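Local atomic coordinates of uncharacterized protein (Bacteroides ovatus, PDB entry 4IPB), a protein that is of unknown function but belongs to the PepSY-like, putative beta-lactamase-inhibitor-like family of bacterial proteins. Residues Ser10-Met15 / Val22-Asp27; Ala79-Asp84 / Ile109-Phe114; Leu113-Thr116 / Ile120-Lys123. All blocks are in the same frame, centred on the assembly; numbering follows the deposited sequence. Where two conformers were deposited one is given.

Contact 1: residues Ser10-Met15 / Val22-Asp27; sequences STFKKM and VAWSQD
The phenyl ring of F12, carried by helix 6-15, receives the indole of W24 in a T-shaped (edge-to-face) pair. The benzo edge of W24 is turned toward one face of F12, with the two six-membered rings 5.3 Å apart between centroids and their planes at 74°. The meeting is lopsided: W24 CZ2 approaches F12 CG to 3.7 Å, near the root of the phenyl ring rather than over its centre, while W24 CH2 comes within 3.8 Å of F12 CB. That methylene lies in the indole plane, just beyond its edge. In F12, CG is anti to the backbone N (chi1 176°), which carries the ring off the helix toward the strand.

A methyl-on-ring contact completes the join. V22 meets F12 from the opposite direction, and its CG2 methyl reaches F12 CE2 at 3.9 Å, close to the far end of the ring. A beta-branched valine suits the place because it offers two methyls close to the backbone, one of which lies against the phenyl ring. F12 also packs edge-to-face with F35, and F12, V22 and W24 all touch A33 of strand 30-37, which places the helix against the sheet near its outermost strand 23-27.

No hydrogen bond joins the two segments, though T11 OG1 of the helix hydrogen-bonds G50 O. Between these segments the join is apolar and rests on hydrophobic burial.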
loop_
_atom_site.group_PDB
_atom_site.type_symbol
_atom_site.label_atom_id
_atom_site.label_comp_id
_atom_site.label_asym_id
_atom_site.label_seq_id
_atom_site.Cartn_x
_atom_site.Cartn_y
_atom_site.Cartn_z
ATOM N N SER A 10 -19.984 4.726 -7.007
ATOM C CA SER A 10 -20.374 3.993 -8.213
ATOM C C SER A 10 -19.191 3.220 -8.793
ATOM O O SER A 10 -19.281 2.006 -9.120
ATOM C CB SER A 10 -20.887 4.976 -9.260
ATOM O OG SER A 10 -21.259 4.293 -10.448
ATOM N N THR A 11 -18.056 3.892 -8.889
ATOM C CA THR A 11 -16.867 3.213 -9.435
ATOM C C THR A 11 -16.430 2.127 -8.476
ATOM O O THR A 11 -16.094 0.995 -8.886
ATOM C CB THR A 11 -15.717 4.183 -9.640
ATOM O OG1 THR A 11 -16.166 5.211 -10.522
ATOM C CG2 THR A 11 -14.567 3.442 -10.265
ATOM N N PHE A 12 -16.485 2.423 -7.156
ATOM C CA PHE A 12 -16.033 1.450 -6.163
ATOM C C PHE A 12 -16.873 0.182 -6.233
ATOM O O PHE A 12 -16.350 -0.933 -6.138
ATOM C CB PHE A 12 -16.033 2.038 -4.750
ATOM C CG PHE A 12 -15.677 1.041 -3.703
ATOM C CD1 PHE A 12 -14.360 0.697 -3.477
ATOM C CD2 PHE A 12 -16.677 0.379 -3.002
ATOM C CE1 PHE A 12 -14.057 -0.246 -2.495
ATOM C CE2 PHE A 12 -16.376 -0.564 -2.079
ATOM C CZ PHE A 12 -15.036 -0.872 -1.829
ATOM N N LYS A 13 -18.168 0.351 -6.380
ATOM C CA LYS A 13 -19.103 -0.778 -6.429
ATOM C C LYS A 13 -18.847 -1.637 -7.665
ATOM O O LYS A 13 -19.038 -2.855 -7.621
ATOM C CB LYS A 13 -20.543 -0.287 -6.394
ATOM C CG LYS A 13 -21.611 -1.382 -6.401
ATOM C CD LYS A 13 -21.663 -2.033 -5.035
ATOM C CE LYS A 13 -22.699 -3.127 -4.892
ATOM N NZ LYS A 13 -22.480 -3.633 -3.504
ATOM N N LYS A 14 -18.385 -1.044 -8.758
ATOM C CA LYS A 14 -17.973 -1.848 -9.917
ATOM C C LYS A 14 -16.676 -2.639 -9.693
ATOM O O LYS A 14 -16.589 -3.830 -10.103
ATOM C CB LYS A 14 -17.849 -0.973 -11.132
ATOM C CG LYS A 14 -19.201 -0.412 -11.556
ATOM C CD LYS A 14 -19.057 0.339 -12.850
ATOM C CE LYS A 14 -20.440 0.688 -13.332
ATOM N NZ LYS A 14 -20.834 1.963 -12.683
HETATM N N MSE A 15 -15.722 -2.037 -8.993
HETATM C CA MSE A 15 -14.445 -2.701 -8.687
HETATM C C MSE A 15 -14.606 -3.824 -7.674
HETATM O O MSE A 15 -13.937 -4.862 -7.776
HETATM C CB MSE A 15 -13.421 -1.690 -8.181
HETATM C CG MSE A 15 -13.021 -0.742 -9.257
HETATM SE SE MSE A 15 -11.628 0.457 -8.643
HETATM C CE MSE A 15 -10.171 -0.662 -8.575
ATOM N N VAL A 22 -17.074 -1.225 4.610
ATOM C CA VAL A 22 -16.108 -0.292 4.011
ATOM C C VAL A 22 -16.113 0.996 4.822
ATOM O O VAL A 22 -17.204 1.571 5.099
ATOM C CB VAL A 22 -16.498 0.050 2.575
ATOM C CG1 VAL A 22 -15.493 0.979 1.901
ATOM C CG2 VAL A 22 -16.655 -1.225 1.798
ATOM N N ALA A 23 -14.915 1.448 5.168
ATOM C CA ALA A 23 -14.703 2.694 5.911
ATOM C C ALA A 23 -14.097 3.700 4.958
ATOM O O ALA A 23 -12.994 3.441 4.432
ATOM C CB ALA A 23 -13.727 2.461 7.055
ATOM N N TRP A 24 -14.793 4.818 4.728
ATOM C CA TRP A 24 -14.333 5.855 3.791
ATOM C C TRP A 24 -13.747 7.082 4.541
ATOM O O TRP A 24 -14.242 7.509 5.560
ATOM C CB TRP A 24 -15.481 6.338 2.928
ATOM C CG TRP A 24 -15.967 5.384 1.925
ATOM C CD1 TRP A 24 -16.985 4.506 2.061
ATOM C CD2 TRP A 24 -15.502 5.276 0.586
ATOM N NE1 TRP A 24 -17.171 3.828 0.871
ATOM C CE2 TRP A 24 -16.260 4.280 -0.047
ATOM C CE3 TRP A 24 -14.486 5.936 -0.155
ATOM C CZ2 TRP A 24 -16.090 3.972 -1.413
ATOM C CZ3 TRP A 24 -14.295 5.584 -1.491
ATOM C CH2 TRP A 24 -15.080 4.608 -2.078
ATOM N N SER A 25 -12.710 7.659 3.952
ATOM C CA SER A 25 -12.080 8.902 4.408
ATOM C C SER A 25 -11.552 9.650 3.205
ATOM O O SER A 25 -11.641 9.139 2.081
ATOM C CB SER A 25 -10.902 8.566 5.339
ATOM O OG SER A 25 -9.907 7.787 4.621
ATOM N N GLN A 26 -11.008 10.852 3.424
ATOM C CA GLN A 26 -10.316 11.550 2.337
ATOM C C GLN A 26 -9.053 12.227 2.824
ATOM O O GLN A 26 -8.901 12.518 4.013
ATOM C CB GLN A 26 -11.259 12.556 1.630
ATOM C CG GLN A 26 -11.712 13.758 2.417
ATOM C CD GLN A 26 -12.546 14.731 1.545
ATOM O OE1 GLN A 26 -12.005 15.637 0.876
ATOM N NE2 GLN A 26 -13.832 14.554 1.562
ATOM N N ASP A 27 -8.116 12.449 1.885
ATOM C CA ASP A 27 -6.798 13.042 2.172
ATOM C C ASP A 27 -6.301 13.681 0.904
ATOM O O ASP A 27 -6.278 13.015 -0.136
ATOM C CB ASP A 27 -5.836 11.944 2.621
ATOM C CG ASP A 27 -4.503 12.461 3.208
ATOM O OD1 ASP A 27 -4.418 13.635 3.599
ATOM O OD2 ASP A 27 -3.561 11.646 3.277
#

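Contact 2: residues Ala79-Asp84 / Ile109-Phe114; sequences ANWVVD and IKYQLF
A salt bridge between K110 and D84 is the polar link here: K110 NZ donates to D84 OD2 at 2.8 Å. The carboxylate accepts it through the syn lone pair of OD2, on the side of its other oxygen, yet the grip is one-sided, since OD1 stays 4.0 Å from NZ. The side chains cross at about a right angle. A bend at chi2 (-81°) in the lysine turns its chain toward the aspartate and also brings K110 CD to 3.3 Å from D84 OD2, so part of the aliphatic chain runs past the acceptor before the ammonium group closes on it. Lysine suits the place because it has the length to span the distance.

That length is needed because strands 82-90 and 107-115 are not neighbours in the antiparallel sheet. Strand 97-104 runs between them, pairing its backbone with both, and the side chains of this contact reach across it.

On the other face of the sheet, the indole of W81, just before strand 82-90, lies over strand 97-104 and packs on V102 and Q104. Broad enough to cross that intervening strand, it touches both Y111 and I109. Its CH2 comes to 3.5 Å from Y111 CE2, near the plane of the tyrosine ring and at its edge. The ring planes meet obliquely, at 46°. I109 adds a methyl, CG2, 4.0 Å from W81 CH2.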
loop_
_atom_site.group_PDB
_atom_site.type_symbol
_atom_site.label_atom_id
_atom_site.label_comp_id
_atom_site.label_asym_id
_atom_site.label_seq_id
_atom_site.Cartn_x
_atom_site.Cartn_y
_atom_site.Cartn_z
ATOM N N ALA A 79 18.104 -7.825 4.583
ATOM C CA ALA A 79 17.810 -9.281 4.569
ATOM C C ALA A 79 17.517 -9.869 5.941
ATOM O O ALA A 79 16.638 -10.708 6.058
ATOM C CB ALA A 79 18.943 -10.048 3.878
ATOM N N ASN A 80 18.217 -9.408 6.974
ATOM C CA ASN A 80 18.035 -9.939 8.315
ATOM C C ASN A 80 17.195 -9.077 9.264
ATOM O O ASN A 80 17.101 -9.370 10.454
ATOM C CB ASN A 80 19.414 -10.217 8.930
ATOM C CG ASN A 80 20.204 -11.260 8.140
ATOM O OD1 ASN A 80 19.650 -12.258 7.688
ATOM N ND2 ASN A 80 21.488 -11.014 7.947
ATOM N N TRP A 81 16.557 -8.046 8.741
ATOM C CA TRP A 81 15.691 -7.189 9.532
ATOM C C TRP A 81 14.316 -7.869 9.749
ATOM O O TRP A 81 13.954 -8.786 9.010
ATOM C CB TRP A 81 15.550 -5.830 8.809
ATOM C CG TRP A 81 16.773 -4.941 8.984
ATOM C CD1 TRP A 81 18.067 -5.261 8.747
ATOM C CD2 TRP A 81 16.766 -3.592 9.431
ATOM N NE1 TRP A 81 18.893 -4.189 9.047
ATOM C CE2 TRP A 81 18.112 -3.157 9.490
ATOM C CE3 TRP A 81 15.755 -2.722 9.852
ATOM C CZ2 TRP A 81 18.458 -1.869 9.904
ATOM C CZ3 TRP A 81 16.104 -1.469 10.297
ATOM C CH2 TRP A 81 17.448 -1.048 10.295
ATOM N N VAL A 82 13.558 -7.384 10.726
ATOM C CA VAL A 82 12.215 -7.884 11.029
ATOM C C VAL A 82 11.219 -7.204 10.129
ATOM O O VAL A 82 11.204 -5.959 10.000
ATOM C CB VAL A 82 11.810 -7.577 12.485
ATOM C CG1 VAL A 82 10.361 -7.976 12.759
ATOM C CG2 VAL A 82 12.747 -8.292 13.441
ATOM N N VAL A 83 10.392 -8.010 9.468
ATOM C CA VAL A 83 9.502 -7.446 8.482
ATOM C C VAL A 83 8.180 -7.145 9.178
ATOM O O VAL A 83 7.501 -8.067 9.653
ATOM C CB VAL A 83 9.315 -8.405 7.314
ATOM C CG1 VAL A 83 8.227 -7.890 6.414
ATOM C CG2 VAL A 83 10.612 -8.513 6.537
ATOM N N ASP A 84 7.840 -5.873 9.300
ATOM C CA ASP A 84 6.603 -5.461 9.966
ATOM C C ASP A 84 5.381 -5.506 9.065
ATOM O O ASP A 84 4.276 -5.824 9.537
ATOM C CB ASP A 84 6.702 -4.039 10.501
ATOM C CG ASP A 84 7.675 -3.915 11.672
ATOM O OD1 ASP A 84 8.175 -4.939 12.216
ATOM O OD2 ASP A 84 7.931 -2.753 12.052
ATOM N N ILE A 109 13.948 1.917 15.275
ATOM C CA ILE A 109 14.192 2.382 13.904
ATOM C C ILE A 109 13.302 1.592 12.921
ATOM O O ILE A 109 13.241 0.371 12.999
ATOM C CB ILE A 109 15.692 2.262 13.535
ATOM C CG1 ILE A 109 15.936 2.846 12.157
ATOM C CG2 ILE A 109 16.227 0.823 13.636
ATOM C CD1 ILE A 109 15.952 4.342 12.213
ATOM N N LYS A 110 12.597 2.280 12.021
ATOM C CA LYS A 110 11.795 1.625 11.003
ATOM C C LYS A 110 12.089 2.280 9.638
ATOM O O LYS A 110 12.182 3.520 9.566
ATOM C CB LYS A 110 10.291 1.824 11.244
ATOM C CG LYS A 110 9.761 1.489 12.619
ATOM C CD LYS A 110 9.549 0.025 12.749
ATOM C CE LYS A 110 9.005 -0.330 14.124
ATOM N NZ LYS A 110 9.252 -1.773 14.347
ATOM N N TYR A 111 12.248 1.467 8.594
ATOM C CA TYR A 111 12.373 1.964 7.233
ATOM C C TYR A 111 11.314 1.357 6.322
ATOM O O TYR A 111 10.937 0.209 6.524
ATOM C CB TYR A 111 13.728 1.611 6.609
ATOM C CG TYR A 111 14.909 2.198 7.333
ATOM C CD1 TYR A 111 15.162 3.575 7.264
ATOM C CD2 TYR A 111 15.822 1.392 7.971
ATOM C CE1 TYR A 111 16.235 4.123 7.950
ATOM C CE2 TYR A 111 16.918 1.934 8.623
ATOM C CZ TYR A 111 17.095 3.291 8.620
ATOM O OH TYR A 111 18.205 3.745 9.298
ATOM N N GLN A 112 10.829 2.152 5.386
ATOM C CA GLN A 112 10.093 1.636 4.230
ATOM C C GLN A 112 11.058 1.436 3.081
ATOM O O GLN A 112 11.842 2.348 2.765
ATOM C CB GLN A 112 9.010 2.585 3.716
ATOM C CG GLN A 112 7.779 2.636 4.581
ATOM C CD GLN A 112 6.805 3.668 4.059
ATOM O OE1 GLN A 112 7.195 4.772 3.751
ATOM N NE2 GLN A 112 5.518 3.304 3.944
ATOM N N LEU A 113 10.974 0.251 2.487
ATOM C CA LEU A 113 11.794 -0.145 1.354
ATOM C C LEU A 113 10.860 -0.213 0.172
ATOM O O LEU A 113 9.861 -0.884 0.239
ATOM C CB LEU A 113 12.425 -1.530 1.611
ATOM C CG LEU A 113 13.072 -1.809 2.942
ATOM C CD1 LEU A 113 13.600 -3.232 3.001
ATOM C CD2 LEU A 113 14.107 -0.768 3.218
ATOM N N PHE A 114 11.160 0.512 -0.908
ATOM C CA PHE A 114 10.338 0.581 -2.140
ATOM C C PHE A 114 10.997 -0.219 -3.265
ATOM O O PHE A 114 12.046 0.218 -3.827
ATOM C CB PHE A 114 10.191 2.031 -2.557
ATOM C CG PHE A 114 9.434 2.891 -1.539
ATOM C CD1 PHE A 114 10.065 3.353 -0.418
ATOM C CD2 PHE A 114 8.139 3.320 -1.809
ATOM C CE1 PHE A 114 9.389 4.164 0.498
ATOM C CE2 PHE A 114 7.473 4.140 -0.927
ATOM C CZ PHE A 114 8.095 4.545 0.262
#

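Contact 3: residues Leu113-Thr116 / Ile120-Lys123; sequences LFYT and ILLK
K123 lies across F114, its CE methylene over the centre of one ring face at 3.7 Å from the centroid, a CH-pi contact. The two residues belong to the closing end of the beta hairpin 107-115/121-126. The ammonium group continues over the same face, with NZ 4.7 Å from the F114 centroid in a cation-pi interaction. A long chain, extended beyond CG, suits lysine to this cover: its methylenes lie on the phenyl while the exposed residue ends in a charge above the same face.

A beta bulge interrupts the hairpin, L122 and K123 together standing opposite F114: L122 N donates to F114 O at 2.8 Å, and F114 N to K123 O. Beyond it Y115 and L121 make a non-hydrogen-bonded pair, in which L121 CD1 sits over one face of the Y115 ring, offset toward the rim and 4.0 Å from the centroid. L121 CB adds contact at Y115 CE1.

Near the turn, T116 grips I120 twice. Its backbone N donates to I120 O at 2.9 Å. Threonine suits the place because its short side chain sets an acceptor next to the backbone: with chi1 at 73°, OG1 lies between the backbone N and the carbonyl carbon and accepts from I120 N at 3.1 Å.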
loop_
_atom_site.group_PDB
_atom_site.type_symbol
_atom_site.label_atom_id
_atom_site.label_comp_id
_atom_site.label_asym_id
_atom_site.label_seq_id
_atom_site.Cartn_x
_atom_site.Cartn_y
_atom_site.Cartn_z
ATOM N N LEU A 113 10.974 0.251 2.487
ATOM C CA LEU A 113 11.794 -0.145 1.354
ATOM C C LEU A 113 10.860 -0.213 0.172
ATOM O O LEU A 113 9.861 -0.884 0.239
ATOM C CB LEU A 113 12.425 -1.530 1.611
ATOM C CG LEU A 113 13.072 -1.809 2.942
ATOM C CD1 LEU A 113 13.600 -3.232 3.001
ATOM C CD2 LEU A 113 14.107 -0.768 3.218
ATOM N N PHE A 114 11.160 0.512 -0.908
ATOM C CA PHE A 114 10.338 0.581 -2.140
ATOM C C PHE A 114 10.997 -0.219 -3.265
ATOM O O PHE A 114 12.046 0.218 -3.827
ATOM C CB PHE A 114 10.191 2.031 -2.557
ATOM C CG PHE A 114 9.434 2.891 -1.539
ATOM C CD1 PHE A 114 10.065 3.353 -0.418
ATOM C CD2 PHE A 114 8.139 3.320 -1.809
ATOM C CE1 PHE A 114 9.389 4.164 0.498
ATOM C CE2 PHE A 114 7.473 4.140 -0.927
ATOM C CZ PHE A 114 8.095 4.545 0.262
ATOM N N TYR A 115 10.404 -1.374 -3.566
ATOM C CA TYR A 115 10.902 -2.280 -4.565
ATOM C C TYR A 115 10.028 -2.254 -5.830
ATOM O O TYR A 115 8.800 -2.200 -5.741
ATOM C CB TYR A 115 10.902 -3.752 -4.060
ATOM C CG TYR A 115 12.033 -4.071 -3.123
ATOM C CD1 TYR A 115 13.229 -4.499 -3.620
ATOM C CD2 TYR A 115 11.875 -3.977 -1.732
ATOM C CE1 TYR A 115 14.295 -4.797 -2.781
ATOM C CE2 TYR A 115 12.941 -4.265 -0.876
ATOM C CZ TYR A 115 14.124 -4.681 -1.410
ATOM O OH TYR A 115 15.206 -4.970 -0.606
ATOM N N THR A 116 10.682 -2.425 -6.955
ATOM C CA THR A 116 9.970 -2.658 -8.199
ATOM C C THR A 116 9.629 -4.136 -8.270
ATOM O O THR A 116 10.263 -4.998 -7.604
ATOM C CB THR A 116 10.796 -2.275 -9.458
ATOM O OG1 THR A 116 11.831 -3.233 -9.677
ATOM C CG2 THR A 116 11.407 -0.858 -9.351
ATOM N N ILE A 120 14.183 -4.335 -7.959
ATOM C CA ILE A 120 15.112 -3.209 -7.772
ATOM C C ILE A 120 14.660 -2.413 -6.550
ATOM O O ILE A 120 13.500 -2.043 -6.447
ATOM C CB ILE A 120 15.184 -2.312 -9.026
ATOM C CG1 ILE A 120 15.622 -3.124 -10.249
ATOM C CG2 ILE A 120 16.073 -1.111 -8.737
ATOM C CD1 ILE A 120 16.948 -3.789 -10.154
ATOM N N LEU A 121 15.586 -2.155 -5.634
ATOM C CA LEU A 121 15.324 -1.294 -4.517
ATOM C C LEU A 121 15.524 0.133 -4.980
ATOM O O LEU A 121 16.647 0.553 -5.171
ATOM C CB LEU A 121 16.213 -1.613 -3.302
ATOM C CG LEU A 121 16.023 -0.758 -2.057
ATOM C CD1 LEU A 121 14.566 -0.765 -1.571
ATOM C CD2 LEU A 121 16.967 -1.221 -0.933
ATOM N N LEU A 122 14.433 0.861 -5.188
ATOM C CA LEU A 122 14.485 2.205 -5.738
ATOM C C LEU A 122 14.942 3.257 -4.688
ATOM O O LEU A 122 15.635 4.200 -5.004
ATOM C CB LEU A 122 13.070 2.597 -6.279
ATOM C CG LEU A 122 12.709 2.033 -7.670
ATOM C CD1 LEU A 122 11.297 2.516 -7.991
ATOM C CD2 LEU A 122 13.686 2.377 -8.750
ATOM N N LYS A 123 14.436 3.102 -3.480
ATOM C CA LYS A 123 14.614 4.073 -2.405
ATOM C C LYS A 123 14.119 3.490 -1.093
ATOM O O LYS A 123 13.426 2.490 -1.095
ATOM C CB LYS A 123 13.841 5.354 -2.712
ATOM C CG LYS A 123 12.344 5.175 -2.734
ATOM C CD LYS A 123 11.633 6.467 -3.068
ATOM C CE LYS A 123 10.122 6.270 -3.037
ATOM N NZ LYS A 123 9.498 7.586 -3.279
#

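All three contacts reach one antiparallel sheet. Contact 1 comes first along the chain; contact 3 begins on the stretch where contact 2 ends. Contact 1 is at one end of the sheet, where helix 6-15 meets the outermost strand 23-27, about 30 Å between centres from contact 2 and 28 Å from contact 3, on the opposite side of the chain's centre. Contacts 2 and 3 are close partners, with centres 12 Å apart; they share L113 and F114 on strand 107-115. In this meandering PepSY-like sheet, contact 1 thus packs a helix on one border strand, contact 2 spans strand 97-104 to reach 82-90, and contact 3 closes the hairpin at the other border, strand 121-126.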